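Local coordinates for periplasmic sugar-binding protein (Chloroflexus aurantiacus, PDB 4RXU) that binds beta-D-glucose between its two lobes and probably delivers the sugar to an ABC-type transporter as its periplasmic solute-binding component, at residues Ile35-Lys40 with Ile115-Leu120; Gln141-Leu146 with Glu174-Val179; Asn167-Phe172 with Thr220-Asn225; Asn229-Asn234 with Asp261-Asp266. One frame throughout, in Å; residues are numbered along the deposited sequence.

Contact 1. Residues Ile35-Lys40 with Ile115-Leu120. With BGC (beta-D-glucopyranose), chain C.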
# COMPACT_ATOMS: atom_id res chain seq x y z
N ILE A 35 -18.29 7.47 -2.06
CA ILE A 35 -17.01 6.83 -1.83
C ILE A 35 -16.97 5.51 -2.57
O ILE A 35 -17.90 4.71 -2.43
CB ILE A 35 -16.76 6.58 -0.33
CG1 ILE A 35 -16.64 7.92 0.41
CG2 ILE A 35 -15.49 5.76 -0.10
CD1 ILE A 35 -16.75 7.78 1.93
N VAL A 36 -15.92 5.29 -3.36
CA VAL A 36 -15.76 4.01 -4.08
C VAL A 36 -14.44 3.38 -3.70
O VAL A 36 -13.39 4.01 -3.82
CB VAL A 36 -15.87 4.18 -5.62
CG1 VAL A 36 -15.70 2.85 -6.37
CG2 VAL A 36 -17.22 4.79 -5.99
N LEU A 37 -14.53 2.15 -3.19
CA LEU A 37 -13.33 1.39 -2.77
C LEU A 37 -13.22 0.14 -3.64
O LEU A 37 -14.22 -0.36 -4.13
CB LEU A 37 -13.43 1.02 -1.29
CG LEU A 37 -13.38 2.24 -0.34
CD1 LEU A 37 -13.66 1.75 1.08
CD2 LEU A 37 -12.07 3.03 -0.41
N PRO A 38 -11.99 -0.39 -3.81
CA PRO A 38 -11.81 -1.32 -4.92
C PRO A 38 -12.28 -2.74 -4.68
O PRO A 38 -12.80 -3.38 -5.60
CB PRO A 38 -10.29 -1.28 -5.15
CG PRO A 38 -9.74 -0.94 -3.79
CD PRO A 38 -10.71 0.10 -3.30
N THR A 39 -12.12 -3.24 -3.46
CA THR A 39 -12.45 -4.63 -3.16
C THR A 39 -12.50 -4.85 -1.66
O THR A 39 -11.76 -4.20 -0.92
CB THR A 39 -11.43 -5.62 -3.81
OG1 THR A 39 -11.79 -6.96 -3.51
CG2 THR A 39 -10.02 -5.37 -3.33
N LYS A 40 -13.34 -5.80 -1.23
CA LYS A 40 -13.34 -6.28 0.16
C LYS A 40 -12.35 -7.44 0.38
O LYS A 40 -12.19 -7.92 1.48
CB LYS A 40 -14.74 -6.73 0.59
CG LYS A 40 -15.68 -5.59 0.95
CD LYS A 40 -16.59 -5.95 2.13
CE LYS A 40 -17.99 -6.36 1.73
NZ LYS A 40 -18.99 -5.71 2.61
N ILE A 115 -11.58 13.14 -6.19
CA ILE A 115 -10.52 12.96 -5.21
C ILE A 115 -10.09 11.50 -5.31
O ILE A 115 -10.78 10.57 -4.89
CB ILE A 115 -11.02 13.24 -3.78
CG1 ILE A 115 -11.59 14.66 -3.67
CG2 ILE A 115 -9.89 12.99 -2.78
CD1 ILE A 115 -12.13 15.02 -2.30
N SER A 116 -8.92 11.28 -5.90
CA SER A 116 -8.34 9.96 -5.94
C SER A 116 -7.85 9.67 -4.50
O SER A 116 -7.29 10.54 -3.85
CB SER A 116 -7.20 9.94 -6.95
OG SER A 116 -6.84 8.64 -7.38
N TYR A 117 -8.13 8.46 -4.01
CA TYR A 117 -7.99 8.12 -2.61
C TYR A 117 -7.08 6.92 -2.47
O TYR A 117 -7.36 5.85 -3.00
CB TYR A 117 -9.36 7.79 -2.03
CG TYR A 117 -9.31 7.45 -0.55
CD1 TYR A 117 -9.19 8.42 0.42
CD2 TYR A 117 -9.37 6.13 -0.15
CE1 TYR A 117 -9.12 8.08 1.76
CE2 TYR A 117 -9.34 5.79 1.19
CZ TYR A 117 -9.20 6.78 2.13
OH TYR A 117 -9.14 6.41 3.45
N ASP A 118 -5.97 7.14 -1.76
CA ASP A 118 -4.92 6.17 -1.48
C ASP A 118 -4.11 5.82 -2.72
O ASP A 118 -2.89 5.91 -2.69
CB ASP A 118 -5.40 4.89 -0.81
CG ASP A 118 -4.26 4.09 -0.29
OD1 ASP A 118 -3.80 4.41 0.84
OD2 ASP A 118 -3.76 3.19 -1.02
N ARG A 119 -4.79 5.35 -3.76
CA ARG A 119 -4.18 4.99 -5.04
C ARG A 119 -4.55 6.03 -6.05
O ARG A 119 -5.63 6.64 -5.98
CB ARG A 119 -4.71 3.65 -5.54
CG ARG A 119 -4.40 2.49 -4.65
CD ARG A 119 -5.11 1.25 -5.17
NE ARG A 119 -4.75 0.07 -4.42
CZ ARG A 119 -5.31 -1.11 -4.57
NH1 ARG A 119 -6.31 -1.27 -5.42
NH2 ARG A 119 -4.88 -2.13 -3.85
N LEU A 120 -3.64 6.24 -7.00
CA LEU A 120 -3.78 7.27 -8.00
C LEU A 120 -4.42 6.77 -9.29
O LEU A 120 -3.98 5.79 -9.88
CB LEU A 120 -2.38 7.84 -8.29
CG LEU A 120 -2.28 9.07 -9.18
CD1 LEU A 120 -3.12 10.23 -8.65
CD2 LEU A 120 -0.81 9.44 -9.36
C2 BGC C . -2.44 0.24 -0.24
C3 BGC C . -1.86 -0.70 0.81
C4 BGC C . -2.52 -2.06 0.68
C5 BGC C . -2.43 -2.58 -0.76
C6 BGC C . -3.21 -3.86 -0.99
C1 BGC C . -2.11 -0.44 -1.56
O1 BGC C . -2.36 0.39 -2.66
O2 BGC C . -1.82 1.52 -0.12
O3 BGC C . -2.11 -0.13 2.09
O4 BGC C . -1.78 -3.00 1.49
O5 BGC C . -2.92 -1.61 -1.66
O6 BGC C . -4.55 -3.77 -0.49
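Apolar contact between L37 and Y117 opens this meeting of two strand ends. A methyl of L37, CD2, lies 4.1 Å from CD2 of the Y117 ring and approaches that ring obliquely. CG anti to the backbone N (chi1 -179°) sets the Y117 ring beside L37, and its OH bonds to D48 on helix 44-59. Further along, CG of P38 sits 3.8 Å from NH1 of R119, again at a slant to the guanidinium plane.

Polar contacts centre on the sugar. R119, extended from CG to NE, donates to it twice and almost straight: NE to the anomeric hydroxyl O1 of glucose at 3.0 Å, with an N-H...O angle of 169°, and NH2 to the ring oxygen O5, also at 3.0 Å. OD2 of neighbouring D118 accepts a hydrogen bond from glucose O2 at 2.7 Å. NH2 of R119 also forms a salt bridge with E42 and NH1 bonds to the carbonyl of P94, so the guanidinium is held at both terminal nitrogens, while OD1 of D118 pairs with R44. Behind the pair, S116 OG donates to the R119 carbonyl at 2.7 Å, in the carbonyl plane on a lone pair, and also bonds to the backbone N of I121. Such loops at the C-terminal ends of parallel strands, carrying the ligand-binding residues, are characteristic of the sugar site in type I periplasmic binding proteins.

Contact 2. Residues Gln141-Leu146 with Glu174-Val179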
# COMPACT_ATOMS: atom_id res chain seq x y z
N GLN A 141 11.30 2.91 3.93
CA GLN A 141 11.34 2.43 5.30
C GLN A 141 11.42 0.91 5.38
O GLN A 141 12.11 0.34 6.21
CB GLN A 141 10.15 2.93 6.10
CG GLN A 141 10.27 4.38 6.48
CD GLN A 141 9.11 4.85 7.33
OE1 GLN A 141 8.51 4.08 8.04
NE2 GLN A 141 8.81 6.12 7.28
N GLN A 142 10.70 0.24 4.49
CA GLN A 142 10.79 -1.21 4.44
C GLN A 142 12.24 -1.63 4.15
O GLN A 142 12.83 -2.47 4.84
CB GLN A 142 9.84 -1.76 3.39
CG GLN A 142 8.38 -1.61 3.76
CD GLN A 142 7.46 -1.99 2.65
OE1 GLN A 142 7.82 -1.90 1.49
NE2 GLN A 142 6.26 -2.41 3.00
N ALA A 143 12.79 -1.07 3.08
CA ALA A 143 14.16 -1.42 2.71
C ALA A 143 15.19 -1.03 3.77
O ALA A 143 16.14 -1.79 4.04
CB ALA A 143 14.51 -0.79 1.38
N GLN A 144 15.02 0.14 4.35
CA GLN A 144 15.96 0.65 5.34
C GLN A 144 16.01 -0.28 6.56
O GLN A 144 17.08 -0.54 7.10
CB GLN A 144 15.63 2.09 5.74
CG GLN A 144 16.74 2.75 6.53
CD GLN A 144 17.98 2.94 5.69
OE1 GLN A 144 17.93 3.57 4.63
NE2 GLN A 144 19.09 2.36 6.13
N TYR A 145 14.87 -0.83 6.95
CA TYR A 145 14.82 -1.80 8.05
C TYR A 145 15.70 -3.01 7.72
O TYR A 145 16.51 -3.45 8.55
CB TYR A 145 13.38 -2.25 8.36
CG TYR A 145 13.37 -3.24 9.50
CD1 TYR A 145 13.57 -4.60 9.24
CD2 TYR A 145 13.23 -2.82 10.81
CE1 TYR A 145 13.62 -5.52 10.27
CE2 TYR A 145 13.27 -3.73 11.85
CZ TYR A 145 13.46 -5.07 11.58
OH TYR A 145 13.52 -5.97 12.60
N LEU A 146 15.61 -3.51 6.49
CA LEU A 146 16.40 -4.65 6.08
C LEU A 146 17.88 -4.31 6.12
O LEU A 146 18.71 -5.06 6.67
CB LEU A 146 15.99 -5.13 4.70
CG LEU A 146 14.56 -5.68 4.63
CD1 LEU A 146 14.21 -6.02 3.20
CD2 LEU A 146 14.27 -6.91 5.50
N GLU A 174 9.74 1.37 -5.89
CA GLU A 174 10.77 2.37 -6.15
C GLU A 174 11.43 2.81 -4.84
O GLU A 174 12.64 2.95 -4.77
CB GLU A 174 10.18 3.60 -6.87
CG GLU A 174 11.21 4.71 -7.09
CD GLU A 174 10.65 5.94 -7.79
OE1 GLU A 174 9.54 5.88 -8.37
OE2 GLU A 174 11.35 6.97 -7.78
N GLY A 175 10.62 3.12 -3.83
CA GLY A 175 11.16 3.61 -2.56
C GLY A 175 12.14 2.61 -1.96
O GLY A 175 13.26 2.96 -1.45
N ALA A 176 11.76 1.34 -2.06
CA ALA A 176 12.63 0.27 -1.56
C ALA A 176 13.88 0.10 -2.41
O ALA A 176 14.99 -0.05 -1.89
CB ALA A 176 11.87 -1.05 -1.50
N TRP A 177 13.70 0.10 -3.72
CA TRP A 177 14.81 -0.12 -4.64
C TRP A 177 15.89 0.93 -4.46
O TRP A 177 17.10 0.64 -4.56
CB TRP A 177 14.32 -0.05 -6.09
CG TRP A 177 15.39 -0.36 -7.10
CD1 TRP A 177 16.02 0.53 -7.91
CD2 TRP A 177 15.95 -1.66 -7.41
NE1 TRP A 177 16.94 -0.12 -8.70
CE2 TRP A 177 16.90 -1.47 -8.43
CE3 TRP A 177 15.72 -2.96 -6.93
CZ2 TRP A 177 17.64 -2.54 -8.98
CZ3 TRP A 177 16.43 -4.02 -7.48
CH2 TRP A 177 17.39 -3.80 -8.49
N LYS A 178 15.47 2.16 -4.21
CA LYS A 178 16.44 3.25 -4.09
C LYS A 178 17.25 3.19 -2.81
O LYS A 178 18.25 3.89 -2.69
CB LYS A 178 15.79 4.60 -4.35
CG LYS A 178 15.23 4.62 -5.78
CD LYS A 178 15.09 5.99 -6.32
CE LYS A 178 14.92 6.04 -7.81
NZ LYS A 178 14.40 7.41 -8.10
N VAL A 179 16.84 2.32 -1.88
CA VAL A 179 17.65 1.98 -0.71
C VAL A 179 18.41 0.67 -0.92
O VAL A 179 19.59 0.55 -0.55
CB VAL A 179 16.75 1.90 0.55
CG1 VAL A 179 17.49 1.29 1.74
CG2 VAL A 179 16.22 3.29 0.91
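A143 and V179 form the closest side-chain pairing between the two helices, with the CB atoms of A143 and V179 3.6 Å apart. The same methyl of A143 also meets the other helix one turn earlier: it lies 3.4 Å from the carbonyl O of A176 and 3.9 Å from CB of A176. One small side chain thus rests against both an alanine and a valine, touching backbone as well as side chain. No hydrogen bond crosses between the segments.

At the more open margin, Q144 crosses V179 at about a right angle. Its chain leaves with CG anti to the backbone N (chi1 -168°) and then bends at chi2, bringing OE1 to 3.7 Å from CG1 of V179. The amide's NE2 is turned to its own helix, where it bonds to OD1 of D148, a link likely to limit the rotation of the group while its oxygen lies against the valine methyls.

Further out, small residues set the spacing. The axes of 141-146 and 174-179 approach to 7.7 Å and run at 32° to each other in the same general direction, and A143 and A176 have their CA atoms 4.8 Å apart. Q142 binds the carbonyls of P251 and G276 through NE2, and A176 also touches L249 of strand 246-249, so the pair lies over the parallel sheet of this lobe. Helices packed side by side over a parallel sheet are the layout of the alpha/beta lobes of periplasmic binding proteins; here alanines bring the two close.

Contact 3. Residues Asn167-Phe172 with Thr220-Asn225. With BGC (beta-D-glucopyranose), chain C.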
# COMPACT_ATOMS: atom_id res chain seq x y z
N ASN A 167 -0.87 1.73 -8.83
CA ASN A 167 0.30 2.61 -8.94
C ASN A 167 1.16 2.60 -7.67
O ASN A 167 2.38 2.80 -7.73
CB ASN A 167 -0.14 4.03 -9.27
CG ASN A 167 1.01 4.93 -9.59
OD1 ASN A 167 1.76 4.69 -10.55
ND2 ASN A 167 1.15 6.00 -8.82
N ASN A 168 0.53 2.41 -6.53
CA ASN A 168 1.31 2.36 -5.28
C ASN A 168 2.31 1.21 -5.28
O ASN A 168 3.34 1.32 -4.66
CB ASN A 168 0.40 2.23 -4.06
CG ASN A 168 -0.37 3.48 -3.75
OD1 ASN A 168 -0.05 4.56 -4.22
ND2 ASN A 168 -1.35 3.35 -2.88
N ALA A 169 2.01 0.12 -5.98
CA ALA A 169 2.96 -1.00 -6.03
C ALA A 169 4.28 -0.53 -6.65
O ALA A 169 5.35 -0.92 -6.21
CB ALA A 169 2.39 -2.18 -6.79
N PHE A 170 4.20 0.33 -7.66
CA PHE A 170 5.41 0.88 -8.27
C PHE A 170 6.09 1.84 -7.31
O PHE A 170 7.34 1.87 -7.21
CB PHE A 170 5.06 1.59 -9.58
CG PHE A 170 4.80 0.65 -10.72
CD1 PHE A 170 3.55 0.13 -10.90
CD2 PHE A 170 5.81 0.29 -11.59
CE1 PHE A 170 3.29 -0.74 -11.95
CE2 PHE A 170 5.56 -0.58 -12.62
CZ PHE A 170 4.29 -1.09 -12.81
N LEU A 171 5.31 2.64 -6.60
CA LEU A 171 5.89 3.60 -5.64
C LEU A 171 6.57 2.88 -4.48
O LEU A 171 7.68 3.22 -4.08
CB LEU A 171 4.85 4.60 -5.11
CG LEU A 171 4.26 5.51 -6.19
CD1 LEU A 171 3.07 6.35 -5.70
CD2 LEU A 171 5.35 6.41 -6.74
N PHE A 172 5.92 1.86 -3.93
CA PHE A 172 6.53 1.12 -2.84
C PHE A 172 7.81 0.46 -3.33
O PHE A 172 8.80 0.40 -2.63
CB PHE A 172 5.62 0.03 -2.31
CG PHE A 172 4.30 0.49 -1.79
CD1 PHE A 172 4.14 1.65 -1.02
CD2 PHE A 172 3.19 -0.29 -2.02
CE1 PHE A 172 2.87 2.03 -0.56
CE2 PHE A 172 1.95 0.06 -1.55
CZ PHE A 172 1.78 1.22 -0.82
N THR A 220 2.93 -10.36 -5.76
CA THR A 220 1.99 -11.05 -4.91
C THR A 220 0.56 -10.82 -5.36
O THR A 220 -0.36 -11.47 -4.86
CB THR A 220 2.07 -10.53 -3.48
OG1 THR A 220 1.67 -9.14 -3.47
CG2 THR A 220 3.45 -10.67 -2.94
N ASN A 221 0.35 -9.85 -6.27
CA ASN A 221 -1.00 -9.43 -6.66
C ASN A 221 -1.88 -9.06 -5.45
O ASN A 221 -3.11 -9.17 -5.50
CB ASN A 221 -1.69 -10.51 -7.49
CG ASN A 221 -1.13 -10.59 -8.89
OD1 ASN A 221 -0.73 -9.60 -9.47
ND2 ASN A 221 -1.12 -11.78 -9.45
N TRP A 222 -1.23 -8.65 -4.36
CA TRP A 222 -1.89 -8.27 -3.10
C TRP A 222 -2.80 -9.38 -2.59
O TRP A 222 -3.89 -9.13 -2.05
CB TRP A 222 -2.68 -6.98 -3.26
CG TRP A 222 -1.94 -5.72 -3.55
CD1 TRP A 222 -2.32 -4.75 -4.44
CD2 TRP A 222 -0.78 -5.21 -2.87
NE1 TRP A 222 -1.44 -3.68 -4.38
CE2 TRP A 222 -0.48 -3.93 -3.43
CE3 TRP A 222 0.03 -5.68 -1.84
CZ2 TRP A 222 0.57 -3.14 -2.98
CZ3 TRP A 222 1.11 -4.91 -1.42
CH2 TRP A 222 1.36 -3.65 -1.98
N ASP A 223 -2.32 -10.60 -2.75
CA ASP A 223 -3.10 -11.81 -2.46
C ASP A 223 -2.26 -12.78 -1.62
O ASP A 223 -1.12 -13.11 -1.97
CB ASP A 223 -3.54 -12.51 -3.75
CG ASP A 223 -4.32 -13.79 -3.48
OD1 ASP A 223 -5.40 -13.74 -2.88
OD2 ASP A 223 -3.82 -14.85 -3.88
N PHE A 224 -2.85 -13.23 -0.51
CA PHE A 224 -2.19 -14.12 0.44
C PHE A 224 -1.66 -15.40 -0.22
O PHE A 224 -0.47 -15.71 -0.11
CB PHE A 224 -3.16 -14.50 1.58
CG PHE A 224 -2.48 -15.21 2.73
CD1 PHE A 224 -2.22 -16.56 2.66
CD2 PHE A 224 -2.09 -14.51 3.84
CE1 PHE A 224 -1.58 -17.21 3.70
CE2 PHE A 224 -1.45 -15.14 4.90
CZ PHE A 224 -1.19 -16.49 4.82
N ASN A 225 -2.53 -16.15 -0.91
CA ASN A 225 -2.12 -17.44 -1.47
C ASN A 225 -1.07 -17.29 -2.56
O ASN A 225 -0.13 -18.09 -2.65
CB ASN A 225 -3.31 -18.26 -1.99
CG ASN A 225 -4.07 -18.96 -0.89
OD1 ASN A 225 -3.63 -19.01 0.26
ND2 ASN A 225 -5.22 -19.49 -1.24
C2 BGC C . -2.44 0.24 -0.24
C3 BGC C . -1.86 -0.70 0.81
C4 BGC C . -2.52 -2.06 0.68
C5 BGC C . -2.43 -2.58 -0.76
C6 BGC C . -3.21 -3.86 -0.99
C1 BGC C . -2.11 -0.44 -1.56
O1 BGC C . -2.36 0.39 -2.66
O2 BGC C . -1.82 1.52 -0.12
O3 BGC C . -2.11 -0.13 2.09
O4 BGC C . -1.78 -3.00 1.49
O5 BGC C . -2.92 -1.61 -1.66
O6 BGC C . -4.55 -3.77 -0.49
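The indole of W222 carries the sugar on one face: C6 of glucose stands 3.3 Å above its plane, offset toward the rim, and is 3.4 Å from CD2 of W222. Sugar C5 follows over the benzo part of the ring. The benzo edge meets F172, whose CE2 lies 3.8 Å from CZ2 of W222; CD2 of F172 lies near the indole plane, and CZ2 of W222 lies near the F172 plane. Each ring therefore reaches the rim of the other. F172 also turns its edge to glucose O2, which lies in the ring plane 3.7 Å from CZ of F172, while the carbonyl O of N168 sits over one of its faces. A169 adds its methyl, CB, 4.3 Å from CZ2 of W222.

Polar contact with the sugar comes from N168. Its ND2 donates to glucose O1 at 3.1 Å, with an N-H...O angle of 154°, and more weakly to O2; the same amide nitrogen bonds to the carbonyl of D118 in the other lobe.

W222 is held in place from two directions. Its NE1 bonds to OD2 of D166, which also hydrogen-bonds to glucose, and its backbone N donates to OG1 of T220 in an ST turn. CG of W222 anti to the carbonyl carbon (chi1 -65°) sets the indole beside both helix 167-185 and the sugar. A tryptophan face packed against sugar carbons, beside amide and carboxylate groups that bind the hydroxyls, is a hallmark of the binding cleft in periplasmic sugar receptors.

Contact 4. Residues Asn229-Asn234 with Asp261-Asp266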
# COMPACT_ATOMS: atom_id res chain seq x y z
N ASN A 229 2.52 -19.01 -2.21
CA ASN A 229 2.98 -19.89 -3.29
C ASN A 229 4.24 -19.43 -3.99
O ASN A 229 5.12 -20.25 -4.28
CB ASN A 229 1.87 -20.07 -4.29
CG ASN A 229 0.74 -20.85 -3.72
OD1 ASN A 229 0.86 -21.44 -2.63
ND2 ASN A 229 -0.36 -20.87 -4.40
N LEU A 230 4.34 -18.13 -4.22
CA LEU A 230 5.55 -17.58 -4.80
C LEU A 230 6.74 -17.80 -3.86
O LEU A 230 7.79 -18.22 -4.30
CB LEU A 230 5.39 -16.11 -5.12
CG LEU A 230 6.55 -15.46 -5.86
CD1 LEU A 230 6.83 -16.14 -7.21
CD2 LEU A 230 6.27 -13.98 -6.05
N ALA A 231 6.55 -17.54 -2.57
CA ALA A 231 7.64 -17.77 -1.61
C ALA A 231 8.05 -19.25 -1.63
O ALA A 231 9.24 -19.57 -1.65
CB ALA A 231 7.22 -17.32 -0.22
N GLU A 232 7.07 -20.14 -1.66
CA GLU A 232 7.33 -21.60 -1.70
C GLU A 232 8.11 -21.99 -2.96
O GLU A 232 9.09 -22.73 -2.91
CB GLU A 232 6.04 -22.42 -1.60
CG GLU A 232 5.31 -22.30 -0.26
CD GLU A 232 6.01 -22.94 0.92
OE1 GLU A 232 7.21 -23.30 0.84
OE2 GLU A 232 5.33 -23.05 1.97
N ALA A 233 7.68 -21.45 -4.10
CA ALA A 233 8.39 -21.66 -5.37
C ALA A 233 9.83 -21.15 -5.31
O ALA A 233 10.77 -21.84 -5.72
CB ALA A 233 7.63 -21.01 -6.53
N ASN A 234 9.99 -19.95 -4.79
CA ASN A 234 11.31 -19.36 -4.61
C ASN A 234 12.21 -20.21 -3.72
O ASN A 234 13.38 -20.37 -4.01
CB ASN A 234 11.21 -17.98 -3.99
CG ASN A 234 10.55 -16.94 -4.89
OD1 ASN A 234 10.21 -15.89 -4.39
ND2 ASN A 234 10.44 -17.19 -6.18
N ASP A 261 5.36 -17.32 6.64
CA ASP A 261 4.92 -18.70 6.90
C ASP A 261 5.72 -19.71 6.09
O ASP A 261 6.13 -20.75 6.60
CB ASP A 261 3.42 -18.89 6.61
CG ASP A 261 2.50 -18.18 7.61
OD1 ASP A 261 2.97 -17.70 8.68
OD2 ASP A 261 1.29 -18.11 7.27
N ALA A 262 5.97 -19.39 4.83
CA ALA A 262 6.81 -20.26 3.99
C ALA A 262 8.26 -20.34 4.47
O ALA A 262 8.86 -21.43 4.56
CB ALA A 262 6.77 -19.77 2.54
N PHE A 263 8.85 -19.18 4.75
CA PHE A 263 10.24 -19.10 5.20
C PHE A 263 10.45 -19.73 6.58
O PHE A 263 11.47 -20.39 6.81
CB PHE A 263 10.73 -17.65 5.19
CG PHE A 263 11.21 -17.18 3.83
CD1 PHE A 263 10.32 -16.90 2.81
CD2 PHE A 263 12.56 -17.07 3.56
CE1 PHE A 263 10.76 -16.46 1.56
CE2 PHE A 263 13.02 -16.63 2.32
CZ PHE A 263 12.11 -16.33 1.33
N ALA A 264 9.46 -19.58 7.47
CA ALA A 264 9.54 -20.17 8.82
C ALA A 264 9.62 -21.69 8.75
O ALA A 264 10.22 -22.32 9.61
CB ALA A 264 8.35 -19.75 9.65
N ALA A 265 8.97 -22.25 7.74
CA ALA A 265 8.92 -23.71 7.53
C ALA A 265 10.14 -24.35 6.88
O ALA A 265 10.21 -25.57 6.78
CB ALA A 265 7.68 -24.08 6.74
N ASP A 266 11.08 -23.54 6.41
CA ASP A 266 12.22 -24.04 5.66
C ASP A 266 13.33 -24.19 6.68
O ASP A 266 13.83 -23.21 7.22
CB ASP A 266 12.58 -23.05 4.56
CG ASP A 266 13.71 -23.53 3.67
OD1 ASP A 266 14.77 -23.93 4.19
OD2 ASP A 266 13.55 -23.46 2.43
O HOH W 1 8.70 -23.63 3.09
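Helices 224-237 and 253-264 come together with E232 and A262 nearest in the backbone, their CA atoms 5.9 Å apart. Across this gap A231 and A262 meet methyl to methyl, CB of A231 lying 3.7 Å from CB of A262. A231 also approaches the F263 ring at its edge, near the ring plane, with 4.1 Å between CB of A231 and CE1 of F263. The phenyl ring continues inward to strands 246-249 and 269-274 and meets Y158 edge to face.

E232 lies over A262 at the partly exposed margin. Its chain bends at chi2 (-69°), which folds the carboxylate over A262 and places OE2 of E232 3.6 Å from the methyl CB of A262. The other oxygen, OE1, accepts from a water at 2.7 Å, and that water also donates to the carbonyl O of A262 at 2.7 Å. A water thus bridges the segments, which share no direct hydrogen bond. Beyond it, D266 forms a salt bridge with K243.

The arrangement joins two successive helices, one before and one after strand 246-249 in sequence. Through F263 it is packed on the parallel sheet, well away from the glucose site, in the alpha/beta layering of the periplasmic binding protein lobe.

In the fold
Contacts 1, 3 and 4 are buried and contact 2 partly so. Contacts 1 and 3 share the glucose, which they grip from the two lobes; they also touch directly across the cleft. Contact 1 joins strand ends and meets the sugar with charged groups, whereas contact 3 presents aromatic rings beside an amide. Contacts 2 and 4 lie in the same lobe as contact 3, and both pack helix on helix through alanine, with a longer polar side chain along the more exposed margin. Helix 167-185 serves contacts 2 and 3, and helix 224-237 serves contacts 3 and 4, so contact 3 connects the helical layers to the cleft. Contact 4 is the most remote from the chain's centre, about 22 Å between centres.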